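Local coordinates for protein purine nucleoside phosphorylase (Anopheles gambiae, PDB 2P4S) that catalyses the phosphorolytic cleavage of purine nucleosides, preferring inosine and 2'-deoxyinosine, to free bases and pentose 1-phosphates in the purine salvage pathway, at residues R264-E269 and L356-S361; P253-Q258 and V364-Y369; M183-M188 and T194-T199. One frame throughout, in Å; residues are numbered along the deposited sequence.

Contact 1: residues R264-E269 and L356-S361; sequences RQIGIE and LGEFVS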
loop_
_atom_site.group_PDB
_atom_site.type_symbol
_atom_site.label_atom_id
_atom_site.label_comp_id
_atom_site.label_asym_id
_atom_site.label_seq_id
_atom_site.Cartn_x
_atom_site.Cartn_y
_atom_site.Cartn_z
ATOM N N ARG A 264 -37.114 0.459 -8.515
ATOM C CA ARG A 264 -38.479 -0.077 -8.450
ATOM C C ARG A 264 -39.343 0.276 -9.706
ATOM O O ARG A 264 -40.106 -0.575 -10.184
ATOM C CB ARG A 264 -39.187 0.276 -7.111
ATOM C CG ARG A 264 -40.471 -0.504 -6.974
ATOM C CD ARG A 264 -41.079 -0.515 -5.613
ATOM N NE ARG A 264 -42.385 -1.145 -5.684
ATOM C CZ ARG A 264 -43.394 -0.869 -4.866
ATOM N NH1 ARG A 264 -43.293 0.057 -3.890
ATOM N NH2 ARG A 264 -44.526 -1.524 -5.041
ATOM N N GLN A 265 -39.220 1.500 -10.237
ATOM C CA GLN A 265 -39.912 1.874 -11.503
ATOM C C GLN A 265 -39.625 0.913 -12.656
ATOM O O GLN A 265 -40.518 0.617 -13.434
ATOM C CB GLN A 265 -39.562 3.288 -11.957
ATOM C CG GLN A 265 -40.010 4.411 -10.999
ATOM C CD GLN A 265 -39.338 5.752 -11.367
ATOM O OE1 GLN A 265 -38.429 5.812 -12.240
ATOM N NE2 GLN A 265 -39.785 6.837 -10.716
ATOM N N ILE A 266 -38.389 0.410 -12.752
ATOM C CA ILE A 266 -38.004 -0.422 -13.895
ATOM C C ILE A 266 -37.944 -1.923 -13.575
ATOM O O ILE A 266 -37.581 -2.749 -14.418
ATOM C CB ILE A 266 -36.734 0.123 -14.609
ATOM C CG1 ILE A 266 -35.492 -0.009 -13.697
ATOM C CG2 ILE A 266 -37.011 1.575 -15.041
ATOM C CD1 ILE A 266 -34.178 0.398 -14.346
ATOM N N GLY A 267 -38.355 -2.274 -12.369
ATOM C CA GLY A 267 -38.541 -3.685 -12.034
ATOM C C GLY A 267 -37.296 -4.412 -11.563
ATOM O O GLY A 267 -37.278 -5.624 -11.576
ATOM N N ILE A 268 -36.258 -3.684 -11.150
ATOM C CA ILE A 268 -35.006 -4.321 -10.702
ATOM C C ILE A 268 -34.653 -4.153 -9.199
ATOM O O ILE A 268 -33.488 -4.328 -8.801
ATOM C CB ILE A 268 -33.783 -3.866 -11.555
ATOM C CG1 ILE A 268 -33.531 -2.351 -11.376
ATOM C CG2 ILE A 268 -33.935 -4.372 -13.037
ATOM C CD1 ILE A 268 -32.152 -1.892 -11.827
ATOM N N GLU A 269 -35.649 -3.819 -8.374
ATOM C CA GLU A 269 -35.412 -3.539 -6.963
ATOM C C GLU A 269 -34.732 -4.653 -6.191
ATOM O O GLU A 269 -33.900 -4.368 -5.319
ATOM C CB GLU A 269 -36.662 -2.993 -6.246
ATOM C CG GLU A 269 -37.823 -3.923 -6.147
ATOM C CD GLU A 269 -38.667 -4.075 -7.437
ATOM O OE1 GLU A 269 -38.319 -3.620 -8.555
ATOM O OE2 GLU A 269 -39.709 -4.721 -7.328
ATOM N N LEU A 356 -29.321 -1.574 -17.908
ATOM C CA LEU A 356 -28.265 -0.642 -17.559
ATOM C C LEU A 356 -28.494 0.719 -18.200
ATOM O O LEU A 356 -28.353 1.742 -17.538
ATOM C CB LEU A 356 -26.892 -1.213 -17.941
ATOM C CG LEU A 356 -26.409 -2.490 -17.188
ATOM C CD1 LEU A 356 -25.369 -3.263 -18.032
ATOM C CD2 LEU A 356 -25.819 -2.160 -15.847
ATOM N N GLY A 357 -28.914 0.719 -19.465
ATOM C CA GLY A 357 -29.136 1.973 -20.215
ATOM C C GLY A 357 -30.324 2.761 -19.681
ATOM O O GLY A 357 -30.234 3.968 -19.448
ATOM N N GLU A 358 -31.429 2.060 -19.461
ATOM C CA GLU A 358 -32.631 2.647 -18.863
ATOM C C GLU A 358 -32.343 3.239 -17.487
ATOM O O GLU A 358 -32.721 4.380 -17.197
ATOM C CB GLU A 358 -33.723 1.586 -18.775
ATOM C CG GLU A 358 -35.103 2.134 -18.395
ATOM C CD GLU A 358 -35.634 3.217 -19.372
ATOM O OE1 GLU A 358 -35.538 3.020 -20.619
ATOM O OE2 GLU A 358 -36.139 4.268 -18.889
ATOM N N PHE A 359 -31.635 2.466 -16.657
ATOM C CA PHE A 359 -31.214 2.887 -15.292
ATOM C C PHE A 359 -30.369 4.142 -15.336
ATOM O O PHE A 359 -30.686 5.148 -14.703
ATOM C CB PHE A 359 -30.493 1.704 -14.560
ATOM C CG PHE A 359 -30.016 2.025 -13.147
ATOM C CD1 PHE A 359 -30.914 2.027 -12.063
ATOM C CD2 PHE A 359 -28.677 2.310 -12.902
ATOM C CE1 PHE A 359 -30.475 2.303 -10.756
ATOM C CE2 PHE A 359 -28.222 2.570 -11.580
ATOM C CZ PHE A 359 -29.127 2.576 -10.511
ATOM N N VAL A 360 -29.301 4.110 -16.118
ATOM C CA VAL A 360 -28.429 5.283 -16.216
ATOM C C VAL A 360 -29.131 6.527 -16.823
ATOM O O VAL A 360 -28.925 7.668 -16.388
ATOM C CB VAL A 360 -27.103 4.956 -16.951
ATOM C CG1 VAL A 360 -26.297 6.256 -17.265
ATOM C CG2 VAL A 360 -26.258 4.007 -16.070
ATOM N N SER A 361 -29.940 6.270 -17.834
ATOM C CA SER A 361 -30.730 7.287 -18.516
ATOM C C SER A 361 -31.718 8.017 -17.583
ATOM O O SER A 361 -31.836 9.250 -17.607
ATOM C CB SER A 361 -31.442 6.580 -19.680
ATOM O OG SER A 361 -32.253 7.477 -20.349
#

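Contact 2: residues P253-Q258 and V364-Y369; sequences PKLNQQ and VKHIHY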
loop_
_atom_site.group_PDB
_atom_site.type_symbol
_atom_site.label_atom_id
_atom_site.label_comp_id
_atom_site.label_asym_id
_atom_site.label_seq_id
_atom_site.Cartn_x
_atom_site.Cartn_y
_atom_site.Cartn_z
ATOM N N PRO A 253 -25.783 11.147 -1.530
ATOM C CA PRO A 253 -26.930 10.446 -0.909
ATOM C C PRO A 253 -28.261 10.590 -1.661
ATOM O O PRO A 253 -28.986 9.600 -1.821
ATOM C CB PRO A 253 -26.995 11.066 0.502
ATOM C CG PRO A 253 -25.587 11.450 0.778
ATOM C CD PRO A 253 -25.090 12.017 -0.554
ATOM N N LYS A 254 -28.551 11.785 -2.161
ATOM C CA LYS A 254 -29.773 12.034 -2.904
ATOM C C LYS A 254 -29.842 11.309 -4.218
ATOM O O LYS A 254 -30.914 10.825 -4.580
ATOM C CB LYS A 254 -29.961 13.517 -3.163
ATOM C CG LYS A 254 -30.446 14.350 -2.007
ATOM C CD LYS A 254 -30.284 15.810 -2.424
ATOM C CE LYS A 254 -31.185 16.738 -1.641
ATOM N NZ LYS A 254 -31.153 18.129 -2.301
ATOM N N LEU A 255 -28.735 11.233 -4.963
ATOM C CA LEU A 255 -28.750 10.466 -6.221
ATOM C C LEU A 255 -28.882 8.976 -5.966
ATOM O O LEU A 255 -29.586 8.273 -6.707
ATOM C CB LEU A 255 -27.525 10.756 -7.090
ATOM C CG LEU A 255 -27.470 12.162 -7.726
ATOM C CD1 LEU A 255 -26.116 12.452 -8.411
ATOM C CD2 LEU A 255 -28.676 12.370 -8.701
ATOM N N ASN A 256 -28.211 8.488 -4.919
ATOM C CA ASN A 256 -28.390 7.102 -4.470
ATOM C C ASN A 256 -29.854 6.794 -4.102
ATOM O O ASN A 256 -30.366 5.740 -4.461
ATOM C CB ASN A 256 -27.477 6.783 -3.279
ATOM C CG ASN A 256 -26.057 6.426 -3.705
ATOM O OD1 ASN A 256 -25.245 5.959 -2.891
ATOM N ND2 ASN A 256 -25.758 6.614 -4.958
ATOM N N GLN A 257 -30.507 7.709 -3.394
ATOM C CA GLN A 257 -31.960 7.609 -3.109
ATOM C C GLN A 257 -32.819 7.559 -4.402
ATOM O O GLN A 257 -33.733 6.723 -4.527
ATOM C CB GLN A 257 -32.420 8.740 -2.145
ATOM C CG GLN A 257 -33.882 8.541 -1.548
ATOM C CD GLN A 257 -33.996 7.191 -0.797
ATOM O OE1 GLN A 257 -33.159 6.904 0.063
ATOM N NE2 GLN A 257 -34.970 6.342 -1.171
ATOM N N GLN A 258 -32.513 8.410 -5.387
ATOM C CA GLN A 258 -33.289 8.402 -6.654
ATOM C C GLN A 258 -33.129 7.067 -7.421
ATOM O O GLN A 258 -34.095 6.509 -7.972
ATOM C CB GLN A 258 -32.948 9.640 -7.522
ATOM C CG GLN A 258 -33.743 9.744 -8.846
ATOM C CD GLN A 258 -35.292 9.778 -8.659
ATOM O OE1 GLN A 258 -35.796 10.056 -7.566
ATOM N NE2 GLN A 258 -36.040 9.492 -9.746
ATOM N N VAL A 364 -29.540 10.353 -15.175
ATOM C CA VAL A 364 -29.123 11.570 -15.890
ATOM C C VAL A 364 -30.335 12.516 -16.040
ATOM O O VAL A 364 -30.215 13.759 -15.877
ATOM C CB VAL A 364 -28.516 11.182 -17.285
ATOM C CG1 VAL A 364 -28.362 12.416 -18.192
ATOM C CG2 VAL A 364 -27.196 10.475 -17.101
ATOM N N LYS A 365 -31.494 11.926 -16.363
ATOM C CA LYS A 365 -32.741 12.694 -16.446
ATOM C C LYS A 365 -33.075 13.385 -15.117
ATOM O O LYS A 365 -33.459 14.545 -15.107
ATOM C CB LYS A 365 -33.872 11.793 -16.934
ATOM C CG LYS A 365 -35.310 12.364 -16.765
ATOM C CD LYS A 365 -36.332 11.194 -16.869
ATOM C CE LYS A 365 -37.736 11.704 -17.276
ATOM N NZ LYS A 365 -38.488 12.242 -16.105
ATOM N N HIS A 366 -32.859 12.710 -13.994
ATOM C CA HIS A 366 -33.032 13.331 -12.700
ATOM C C HIS A 366 -32.046 14.525 -12.427
ATOM O O HIS A 366 -32.440 15.616 -11.953
ATOM C CB HIS A 366 -32.949 12.264 -11.592
ATOM C CG HIS A 366 -33.196 12.813 -10.214
ATOM N ND1 HIS A 366 -34.461 13.121 -9.753
ATOM C CD2 HIS A 366 -32.335 13.151 -9.221
ATOM C CE1 HIS A 366 -34.365 13.597 -8.519
ATOM N NE2 HIS A 366 -33.086 13.628 -8.180
ATOM N N ILE A 367 -30.760 14.301 -12.716
ATOM C CA ILE A 367 -29.744 15.349 -12.600
ATOM C C ILE A 367 -30.153 16.569 -13.452
ATOM O O ILE A 367 -30.018 17.719 -13.030
ATOM C CB ILE A 367 -28.365 14.826 -13.060
ATOM C CG1 ILE A 367 -27.853 13.757 -12.072
ATOM C CG2 ILE A 367 -27.394 15.995 -13.298
ATOM C CD1 ILE A 367 -26.683 12.889 -12.561
ATOM N N HIS A 368 -30.650 16.307 -14.650
ATOM C CA HIS A 368 -31.007 17.353 -15.591
ATOM C C HIS A 368 -32.222 18.196 -15.136
ATOM O O HIS A 368 -32.120 19.416 -15.106
ATOM C CB HIS A 368 -31.253 16.751 -16.973
ATOM C CG HIS A 368 -31.598 17.766 -18.014
ATOM N ND1 HIS A 368 -30.672 18.663 -18.521
ATOM C CD2 HIS A 368 -32.777 18.051 -18.622
ATOM C CE1 HIS A 368 -31.265 19.435 -19.413
ATOM N NE2 HIS A 368 -32.539 19.077 -19.498
ATOM N N TYR A 369 -33.343 17.540 -14.823
ATOM C CA TYR A 369 -34.510 18.168 -14.179
ATOM C C TYR A 369 -34.188 18.966 -12.903
ATOM O O TYR A 369 -34.542 20.128 -12.817
ATOM C CB TYR A 369 -35.558 17.104 -13.869
ATOM C CG TYR A 369 -36.891 17.585 -13.266
ATOM C CD1 TYR A 369 -37.900 18.179 -14.084
ATOM C CD2 TYR A 369 -37.180 17.381 -11.897
ATOM C CE1 TYR A 369 -39.147 18.593 -13.546
ATOM C CE2 TYR A 369 -38.436 17.796 -11.338
ATOM C CZ TYR A 369 -39.410 18.398 -12.169
ATOM O OH TYR A 369 -40.633 18.800 -11.614
#

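Contact 3: residues M183-M188 and T194-T199; sequences MPVRVM and THLIAT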
loop_
_atom_site.group_PDB
_atom_site.type_symbol
_atom_site.label_atom_id
_atom_site.label_comp_id
_atom_site.label_asym_id
_atom_site.label_seq_id
_atom_site.Cartn_x
_atom_site.Cartn_y
_atom_site.Cartn_z
ATOM N N MET A 183 -7.108 11.458 -15.112
ATOM C CA MET A 183 -7.008 12.646 -15.990
ATOM C C MET A 183 -8.297 13.041 -16.809
ATOM O O MET A 183 -8.617 14.224 -16.948
ATOM C CB MET A 183 -5.748 12.549 -16.879
ATOM C CG MET A 183 -5.706 13.573 -18.042
ATOM S SD MET A 183 -6.459 13.012 -19.577
ATOM C CE MET A 183 -5.699 11.428 -19.818
ATOM N N PRO A 184 -9.002 12.068 -17.408
ATOM C CA PRO A 184 -10.235 12.424 -18.124
ATOM C C PRO A 184 -11.330 13.070 -17.285
ATOM O O PRO A 184 -12.180 13.827 -17.832
ATOM C CB PRO A 184 -10.712 11.079 -18.645
ATOM C CG PRO A 184 -9.399 10.263 -18.769
ATOM C CD PRO A 184 -8.662 10.634 -17.565
ATOM N N VAL A 185 -11.306 12.827 -15.971
ATOM C CA VAL A 185 -12.172 13.571 -15.032
ATOM C C VAL A 185 -11.848 15.072 -14.946
ATOM O O VAL A 185 -12.760 15.880 -14.799
ATOM C CB VAL A 185 -12.193 12.924 -13.599
ATOM C CG1 VAL A 185 -13.124 13.662 -12.645
ATOM C CG2 VAL A 185 -12.566 11.408 -13.676
ATOM N N ARG A 186 -10.565 15.450 -14.977
ATOM C CA ARG A 186 -10.182 16.897 -14.972
ATOM C C ARG A 186 -10.616 17.567 -16.278
ATOM O O ARG A 186 -11.115 18.679 -16.257
ATOM C CB ARG A 186 -8.705 17.105 -14.824
ATOM C CG ARG A 186 -8.017 16.377 -13.688
ATOM C CD ARG A 186 -8.101 17.188 -12.503
ATOM N NE ARG A 186 -6.898 17.175 -11.680
ATOM C CZ ARG A 186 -6.932 17.358 -10.355
ATOM N NH1 ARG A 186 -8.120 17.552 -9.704
ATOM N NH2 ARG A 186 -5.797 17.344 -9.674
ATOM N N VAL A 187 -10.469 16.856 -17.392
ATOM C CA VAL A 187 -10.971 17.289 -18.686
ATOM C C VAL A 187 -12.515 17.479 -18.698
ATOM O O VAL A 187 -12.992 18.521 -19.141
ATOM C CB VAL A 187 -10.513 16.320 -19.837
ATOM C CG1 VAL A 187 -11.096 16.766 -21.135
ATOM C CG2 VAL A 187 -8.988 16.286 -19.925
ATOM N N MET A 188 -13.281 16.485 -18.242
ATOM C CA MET A 188 -14.730 16.635 -18.066
ATOM C C MET A 188 -15.101 17.931 -17.305
ATOM O O MET A 188 -15.958 18.687 -17.740
ATOM C CB MET A 188 -15.334 15.413 -17.362
ATOM C CG MET A 188 -15.370 14.107 -18.158
ATOM S SD MET A 188 -15.788 12.690 -17.067
ATOM C CE MET A 188 -16.034 11.433 -18.308
ATOM N N THR A 194 -20.598 18.948 -14.344
ATOM C CA THR A 194 -20.796 19.206 -12.909
ATOM C C THR A 194 -20.932 17.868 -12.179
ATOM O O THR A 194 -20.744 17.779 -10.972
ATOM C CB THR A 194 -22.099 20.080 -12.613
ATOM O OG1 THR A 194 -23.203 19.469 -13.254
ATOM C CG2 THR A 194 -21.988 21.543 -13.106
ATOM N N HIS A 195 -21.275 16.831 -12.923
ATOM C CA HIS A 195 -21.535 15.518 -12.356
ATOM C C HIS A 195 -20.639 14.493 -13.001
ATOM O O HIS A 195 -20.404 14.575 -14.214
ATOM C CB HIS A 195 -23.003 15.101 -12.522
ATOM C CG HIS A 195 -23.933 15.880 -11.633
ATOM N ND1 HIS A 195 -24.053 17.255 -11.707
ATOM C CD2 HIS A 195 -24.734 15.487 -10.613
ATOM C CE1 HIS A 195 -24.918 17.669 -10.794
ATOM N NE2 HIS A 195 -25.337 16.616 -10.109
ATOM N N LEU A 196 -20.124 13.572 -12.167
ATOM C CA LEU A 196 -19.553 12.305 -12.632
ATOM C C LEU A 196 -20.397 11.081 -12.259
ATOM O O LEU A 196 -20.692 10.872 -11.082
ATOM C CB LEU A 196 -18.109 12.138 -12.129
ATOM C CG LEU A 196 -17.392 10.853 -12.589
ATOM C CD1 LEU A 196 -17.113 10.833 -14.148
ATOM C CD2 LEU A 196 -16.119 10.591 -11.722
ATOM N N ILE A 197 -20.822 10.316 -13.264
ATOM C CA ILE A 197 -21.275 8.948 -13.074
ATOM C C ILE A 197 -20.153 7.914 -13.410
ATOM O O ILE A 197 -19.783 7.726 -14.584
ATOM C CB ILE A 197 -22.547 8.636 -13.877
ATOM C CG1 ILE A 197 -23.675 9.627 -13.511
ATOM C CG2 ILE A 197 -22.989 7.170 -13.640
ATOM C CD1 ILE A 197 -24.890 9.511 -14.411
ATOM N N ALA A 198 -19.616 7.249 -12.376
ATOM C CA ALA A 198 -18.569 6.225 -12.592
ATOM C C ALA A 198 -19.191 4.849 -12.439
ATOM O O ALA A 198 -19.871 4.576 -11.430
ATOM C CB ALA A 198 -17.421 6.424 -11.636
ATOM N N THR A 199 -19.009 3.991 -13.430
ATOM C CA THR A 199 -19.568 2.640 -13.394
ATOM C C THR A 199 -18.404 1.654 -13.448
ATOM O O THR A 199 -17.367 1.937 -14.057
ATOM C CB THR A 199 -20.464 2.330 -14.583
ATOM O OG1 THR A 199 -19.654 2.165 -15.755
ATOM C CG2 THR A 199 -21.532 3.405 -14.830
#

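Contact 1: residues R264-E269 and L356-S361
I266 and F359 make the close part of this contact. The CD1 methyl of I266 sits 3.9 Å from F359 CB and lies at the edge of the phenyl ring, near its plane, where the methyl tucks against CB beside the ring. I266 CG1 stands between its own backbone N and carbonyl carbon (chi1 67°), and the chain runs on extended to CD1, which reaches across to F359. A second isoleucine adds to the same hydrophobic patch: I268 CD1 comes within 4.1 Å of F359 CD1, approaching the ring obliquely. The buried phenyl suits this place because it is wide enough to meet both isoleucines and still pack on A259 and I262 of helix 253-265, while F323 meets it edge-to-face. Both isoleucines point toward F359, one on each side of the turn at G267. That glycine, with a phi of 85°, is the C-prime residue of a Schellman motif that ends helix 253-265; its N bonds to R264 O at 3.3 Å, and I268 N returns to A263 O. Glycine is at home there, since a CB at these backbone angles would press on the preceding carbonyl. The flank at E358 is more open to solvent and has a single contact, in which the branch methyl CG2 of I266 touches the aliphatic part of E358, at CG, 3.9 Å away. The E358 chain bends at chi2 (58°), and its carboxylate forms a salt bridge through OE2 with R362 NE, while R362 NH1 hydrogen-bonds Q265 OE1.

Contact 2: residues P253-Q258 and V364-Y369
The shortest polar bonds near Q258 and H366, at 2.9 Å, stay inside each helix, from Q257 N to P253 O and from H368 N to V364 O; between 253-258 and 364-369 there is no hydrogen bond, and here the two segments meet by packing alone. Q258 CG lies over one face of the imidazole, offset toward the rim and 3.4 Å from H366 CG. It stands 3.5 Å from the centroid of the H366 ring, almost along the ring normal, in a CH-pi contact. The Q258 chain leaves with CG anti to the backbone N (chi1 -178°) and then bends at chi2, which lays the amide along the ring in an offset, nearly parallel stack: the two planes differ by 9°, and Q258 CD is 3.6 Å from H366 ND1. Glutamine suits the position, since its methylene carbons and flat amide can both cover an aromatic ring at a partly exposed boundary. These residues belong to helices 253-265 and 353-370, which cover one face of the central beta-sheet in the alpha/beta fold of the phosphorylase family. Their local axes approach to 10.8 Å and cross at 129°, steeply inclined and on the antiparallel side of perpendicular. Toward the sheet the contact becomes apolar. L255 CD2 comes to the edge of the imidazole, in its plane, 3.8 Å from H366 CD2, and the same methyl presses on I367 CG1 at 3.7 Å. Branched aliphatic side chains suit this buried layer, where they also touch the strands: L255 lies against T319, F321 and H195, and I367 packs on H195 too.

Contact 3: residues M183-M188 and T194-T199
V185 and M188, about one helical turn apart, both reach the same leucine, L196, on strand 195-204. P184 comes just before them, where the helix is kinked; proline has no N-H to offer the preceding turn, and its ring lies against F170. V185 then sends CG2 to L196 CD2, 4.1 Å away. A beta-branched residue fits well here, as its compact side chain also touches I115, E309 and A313. R186 turns off to another side, where NH1 hydrogen-bonds H315 and the guanidinium makes a cation-pi contact with F240. Farther along, M188 has its CG-SD bond extended (chi2 168°), with SD 3.7 Å from L196 CD1; its long unbranched chain carries the sulfur across to the strand. L196 answers with CG anti to the backbone N: chi1 -178° turns the fork toward the helix, where CD1 meets M188 and CD2 meets V185. The arrangement is that of a beta-alpha-beta crossover, in which helix 178-191 links the parallel strands 161-167 and 195-204 with strand 112-116 between them, close to the phosphate-binding R169, which hydrogen-bonds T199 O.

Overall arrangement
Along the chain, contact 3 closes first, between a helix and the strand that follows it; contact 2 then opens, and contact 1 is nested inside the loop that contact 2 closes. Contacts 1 and 2 have their centres about 13 Å apart: helix 353-370 meets helix 253-265 in contact 2 and the turn that ends it in contact 1. Contact 3 lies about 16 Å from contact 2 and 22 Å from contact 1, measured between centres. It joins contact 2 through strand 195-204, where V364 and I367 pack on I197. The C-terminal helix is thereby tied to the central sheet whose strands lead to the phosphate site.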